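Local atomic coordinates of acetylserotonin O-methyltransferase (Homo sapiens, PDB entry 4A6D), a protein that catalyses the last step of melatonin synthesis, transferring the methyl group of S-adenosyl-L-methionine to N-acetylserotonin as a homodimer. Residues Q155-L160 with V215-Q220. Numbering follows the deposited sequence.
Sequences QFMQAL and VWTAKQ. With SAM (S-adenosylmethionine), chain D.
Met157 reaches from helix 150-161 to Thr217 and Ala218 on helix 212-221, and is the only residue of 155-160 to touch 215-220. No hydrogen bond joins the two segments, and their closest CA atoms, those of Met157 and Ala218, stay 8.1 Å apart. The Met157 chain runs out straight as far as its sulfur, with SD anti to CA about the CB-CG bond (chi2 177°). It then bends at chi3 (65°), which turns CE onto the backbone of the facing helix. Met157 SD lies against the Thr217 methyl, 3.6 Å from CG2. Met157 CE sits 3.6 Å from the backbone N of Ala218 and 3.9 Å from its CB. The Thr217 side chain, set at an oblique angle to the methionine, offers CG2 to the sulfur, while its OG1 is hydrogen-bonded to Glu213 O one turn back. An alanine in place of Met157 would probably open a gap between the helices and leave the Thr217 methyl and Ala218 without their apolar partner.

The same helix borders the cofactor on another side. Leu160 CD2 reaches the SAM sulfonium SD at 3.6 Å, and its CD1 lies over the centre of the Phe156 ring, 3.5 Å above the plane. That ring turns its edge to the SAM sulfur. Helix 150-161 thus meets both the cofactor, through Phe156 and Leu160, and helix 212-221, through Met157, in this class I-like methyltransferase domain. Beyond, Ala159 packs on helix 103-117, and Phe156 meets helix 142-146. Helix 212-221 follows strand 205-210, and its Val215 and Ala218 rest on Phe232 of the edge strand 230-234.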
ATOM      1  N   GLN A 155     -16.832   0.937  14.735  1.00 93.91           N
ATOM      2  CA  GLN A 155     -15.679   0.395  14.011  1.00 91.37           C
ATOM      3  C   GLN A 155     -14.351   0.957  14.544  1.00 89.95           C
ATOM      4  O   GLN A 155     -13.442   0.167  14.815  1.00 88.65           O
ATOM      5  CB  GLN A 155     -15.835   0.527  12.466  1.00 93.51           C
ATOM      6  CG  GLN A 155     -14.555   0.304  11.635  1.00119.90           C
ATOM      7  CD  GLN A 155     -14.175  -1.146  11.366  1.00144.17           C
ATOM      8  OE1 GLN A 155     -14.215  -1.616  10.219  1.00139.67           O
ATOM      9  NE2 GLN A 155     -13.701  -1.862  12.388  1.00132.11           N
ATOM     10  N   PHE A 156     -14.251   2.290  14.736  1.00 83.81           N
ATOM     11  CA  PHE A 156     -13.044   2.924  15.285  1.00 81.36           C
ATOM     12  C   PHE A 156     -12.700   2.296  16.654  1.00 84.50           C
ATOM     13  O   PHE A 156     -11.561   1.874  16.881  1.00 82.94           O
ATOM     14  CB  PHE A 156     -13.228   4.453  15.421  1.00 83.06           C
ATOM     15  CG  PHE A 156     -12.003   5.192  15.915  1.00 83.70           C
ATOM     16  CD1 PHE A 156     -10.988   5.555  15.038  1.00 85.77           C
ATOM     17  CD2 PHE A 156     -11.850   5.499  17.272  1.00 87.96           C
ATOM     18  CE1 PHE A 156      -9.841   6.221  15.499  1.00 86.46           C
ATOM     19  CE2 PHE A 156     -10.699   6.164  17.742  1.00 89.60           C
ATOM     20  CZ  PHE A 156      -9.707   6.534  16.851  1.00 86.99           C
ATOM     21  N   MET A 157     -13.713   2.210  17.538  1.00 80.84           N
ATOM     22  CA  MET A 157     -13.625   1.665  18.894  1.00 79.46           C
ATOM     23  C   MET A 157     -13.222   0.204  18.931  1.00 83.44           C
ATOM     24  O   MET A 157     -12.424  -0.185  19.789  1.00 82.01           O
ATOM     25  CB  MET A 157     -14.953   1.861  19.614  1.00 83.37           C
ATOM     26  CG  MET A 157     -15.159   3.276  20.099  1.00 86.34           C
ATOM     27  SD  MET A 157     -16.775   3.500  20.866  1.00 93.77           S
ATOM     28  CE  MET A 157     -16.607   2.411  22.315  1.00 90.79           C
ATOM     29  N   GLN A 158     -13.765  -0.608  17.986  1.00 81.10           N
ATOM     30  CA  GLN A 158     -13.457  -2.030  17.885  1.00 81.11           C
ATOM     31  C   GLN A 158     -12.024  -2.174  17.385  1.00 80.95           C
ATOM     32  O   GLN A 158     -11.310  -3.073  17.830  1.00 78.93           O
ATOM     33  CB  GLN A 158     -14.395  -2.721  16.887  1.00 84.98           C
ATOM     34  CG  GLN A 158     -15.853  -2.921  17.309  1.00101.32           C
ATOM     35  CD  GLN A 158     -16.686  -3.352  16.107  1.00119.93           C
ATOM     36  OE1 GLN A 158     -16.651  -2.737  15.031  1.00112.72           O
ATOM     37  NE2 GLN A 158     -17.433  -4.439  16.245  1.00112.07           N
ATOM     38  N   ALA A 159     -11.611  -1.281  16.464  1.00 77.22           N
ATOM     39  CA  ALA A 159     -10.289  -1.291  15.834  1.00 76.36           C
ATOM     40  C   ALA A 159      -9.201  -1.021  16.842  1.00 80.77           C
ATOM     41  O   ALA A 159      -8.257  -1.811  16.958  1.00 81.25           O
ATOM     42  CB  ALA A 159     -10.228  -0.276  14.690  1.00 76.05           C
ATOM     43  N   LEU A 160      -9.360   0.055  17.610  1.00 78.01           N
ATOM     44  CA  LEU A 160      -8.392   0.468  18.627  1.00 77.07           C
ATOM     45  C   LEU A 160      -8.150  -0.473  19.804  1.00 78.43           C
ATOM     46  O   LEU A 160      -7.012  -0.559  20.271  1.00 76.22           O
ATOM     47  CB  LEU A 160      -8.564   1.945  19.030  1.00 76.73           C
ATOM     48  CG  LEU A 160      -7.812   2.916  18.083  1.00 81.55           C
ATOM     49  CD1 LEU A 160      -8.524   3.097  16.743  1.00 82.11           C
ATOM     50  CD2 LEU A 160      -7.582   4.241  18.716  1.00 84.72           C
ATOM     51  N   VAL A 215     -18.670   6.559  25.518  1.00 85.14           N
ATOM     52  CA  VAL A 215     -19.117   5.908  26.756  1.00 87.04           C
ATOM     53  C   VAL A 215     -20.427   5.105  26.535  1.00 98.15           C
ATOM     54  O   VAL A 215     -20.506   3.941  26.950  1.00 99.09           O
ATOM     55  CB  VAL A 215     -19.177   6.932  27.923  1.00 89.52           C
ATOM     56  CG1 VAL A 215     -19.834   6.348  29.175  1.00 90.44           C
ATOM     57  CG2 VAL A 215     -17.776   7.465  28.242  1.00 86.21           C
ATOM     58  N   TRP A 216     -21.400   5.701  25.799  1.00 98.38           N
ATOM     59  CA  TRP A 216     -22.698   5.104  25.488  1.00101.93           C
ATOM     60  C   TRP A 216     -22.499   3.880  24.620  1.00105.13           C
ATOM     61  O   TRP A 216     -22.998   2.814  24.973  1.00106.38           O
ATOM     62  CB  TRP A 216     -23.639   6.146  24.857  1.00103.22           C
ATOM     63  CG  TRP A 216     -25.036   5.668  24.552  1.00108.89           C
ATOM     64  CD1 TRP A 216     -25.506   5.243  23.342  1.00113.69           C
ATOM     65  CD2 TRP A 216     -26.160   5.651  25.448  1.00111.99           C
ATOM     66  NE1 TRP A 216     -26.852   4.957  23.429  1.00117.29           N
ATOM     67  CE2 TRP A 216     -27.274   5.178  24.715  1.00119.65           C
ATOM     68  CE3 TRP A 216     -26.336   5.989  26.805  1.00113.82           C
ATOM     69  CZ2 TRP A 216     -28.546   5.029  25.294  1.00122.89           C
ATOM     70  CZ3 TRP A 216     -27.602   5.857  27.373  1.00118.93           C
ATOM     71  CH2 TRP A 216     -28.686   5.371  26.626  1.00123.17           C
ATOM     72  N   THR A 217     -21.693   4.008  23.545  1.00100.22           N
ATOM     73  CA  THR A 217     -21.347   2.915  22.623  1.00100.36           C
ATOM     74  C   THR A 217     -20.615   1.777  23.365  1.00104.51           C
ATOM     75  O   THR A 217     -20.922   0.604  23.126  1.00106.24           O
ATOM     76  CB  THR A 217     -20.530   3.451  21.432  1.00103.61           C
ATOM     77  OG1 THR A 217     -21.256   4.492  20.790  1.00104.34           O
ATOM     78  CG2 THR A 217     -20.203   2.383  20.419  1.00100.19           C
ATOM     79  N   ALA A 218     -19.664   2.128  24.257  1.00 99.10           N
ATOM     80  CA  ALA A 218     -18.897   1.172  25.060  1.00 99.20           C
ATOM     81  C   ALA A 218     -19.814   0.302  25.925  1.00109.49           C
ATOM     82  O   ALA A 218     -19.667  -0.919  25.924  1.00111.03           O
ATOM     83  CB  ALA A 218     -17.873   1.894  25.925  1.00 97.18           C
ATOM     84  N   LYS A 219     -20.796   0.921  26.604  1.00109.11           N
ATOM     85  CA  LYS A 219     -21.752   0.210  27.457  1.00112.29           C
ATOM     86  C   LYS A 219     -22.760  -0.617  26.650  1.00121.26           C
ATOM     87  O   LYS A 219     -23.154  -1.694  27.092  1.00123.08           O
ATOM     88  CB  LYS A 219     -22.440   1.180  28.425  1.00114.25           C
ATOM     89  CG  LYS A 219     -21.453   1.814  29.401  1.00119.85           C
ATOM     90  CD  LYS A 219     -22.084   2.867  30.297  1.00123.74           C
ATOM     91  CE  LYS A 219     -22.325   2.362  31.698  1.00134.77           C
ATOM     92  NZ  LYS A 219     -21.055   2.137  32.443  1.00143.58           N
ATOM     93  N   GLN A 220     -23.128  -0.141  25.452  1.00120.06           N
ATOM     94  CA  GLN A 220     -24.082  -0.810  24.563  1.00124.18           C
ATOM     95  C   GLN A 220     -23.512  -2.000  23.783  1.00129.12           C
ATOM     96  O   GLN A 220     -24.274  -2.896  23.422  1.00131.70           O
ATOM     97  CB  GLN A 220     -24.693   0.191  23.570  1.00126.22           C
ATOM     98  CG  GLN A 220     -25.768   1.100  24.166  1.00150.05           C
ATOM     99  CD  GLN A 220     -26.568   1.844  23.114  1.00177.23           C
ATOM    100  OE1 GLN A 220     -27.752   2.146  23.309  1.00175.85           O
ATOM    101  NE2 GLN A 220     -25.942   2.199  21.988  1.00168.93           N
TER
HETATM  102  N   SAM D1350      -6.851   5.063  24.740  1.00 73.56           N
HETATM  103  CA  SAM D1350      -7.475   4.264  23.663  1.00 76.92           C
HETATM  104  C   SAM D1350      -6.577   3.243  22.934  1.00 78.77           C
HETATM  105  O   SAM D1350      -5.386   3.467  22.883  1.00 76.97           O
HETATM  106  OXT SAM D1350      -7.017   2.182  22.383  1.00 79.06           O
HETATM  107  CB  SAM D1350      -8.139   5.242  22.728  1.00 76.77           C
HETATM  108  CG  SAM D1350      -7.149   6.087  21.917  1.00 75.90           C
HETATM  109  SD  SAM D1350      -8.112   7.123  20.757  1.00 77.34           S
HETATM  110  CE  SAM D1350      -6.859   7.601  19.640  1.00 78.99           C
HETATM  111  C5' SAM D1350      -8.216   8.734  21.603  1.00 75.87           C
HETATM  112  C4' SAM D1350      -9.411   8.617  22.561  1.00 75.67           C
HETATM  113  O4' SAM D1350      -9.550   9.907  23.128  1.00 75.37           O
HETATM  114  C3' SAM D1350     -10.759   8.286  21.813  1.00 77.71           C
HETATM  115  O3' SAM D1350     -11.448   7.192  22.440  1.00 80.44           O
HETATM  116  C2' SAM D1350     -11.517   9.654  21.872  1.00 77.56           C
HETATM  117  O2' SAM D1350     -12.944   9.624  21.888  1.00 77.97           O
HETATM  118  C1' SAM D1350     -10.962  10.233  23.186  1.00 76.19           C
HETATM  119  N9  SAM D1350     -11.116  11.701  23.271  1.00 76.10           N
HETATM  120  C8  SAM D1350     -10.811  12.626  22.277  1.00 75.99           C
HETATM  121  N7  SAM D1350     -11.059  13.830  22.699  1.00 76.58           N
HETATM  122  C5  SAM D1350     -11.602  13.766  23.978  1.00 76.67           C
HETATM  123  C6  SAM D1350     -12.082  14.692  24.923  1.00 76.40           C
HETATM  124  N6  SAM D1350     -11.997  16.015  24.644  1.00 76.57           N
HETATM  125  N1  SAM D1350     -12.526  14.243  26.152  1.00 76.44           N
HETATM  126  C2  SAM D1350     -12.612  12.935  26.432  1.00 76.17           C
HETATM  127  N3  SAM D1350     -12.173  12.032  25.543  1.00 76.08           N
HETATM  128  C4  SAM D1350     -11.621  12.385  24.365  1.00 76.49           C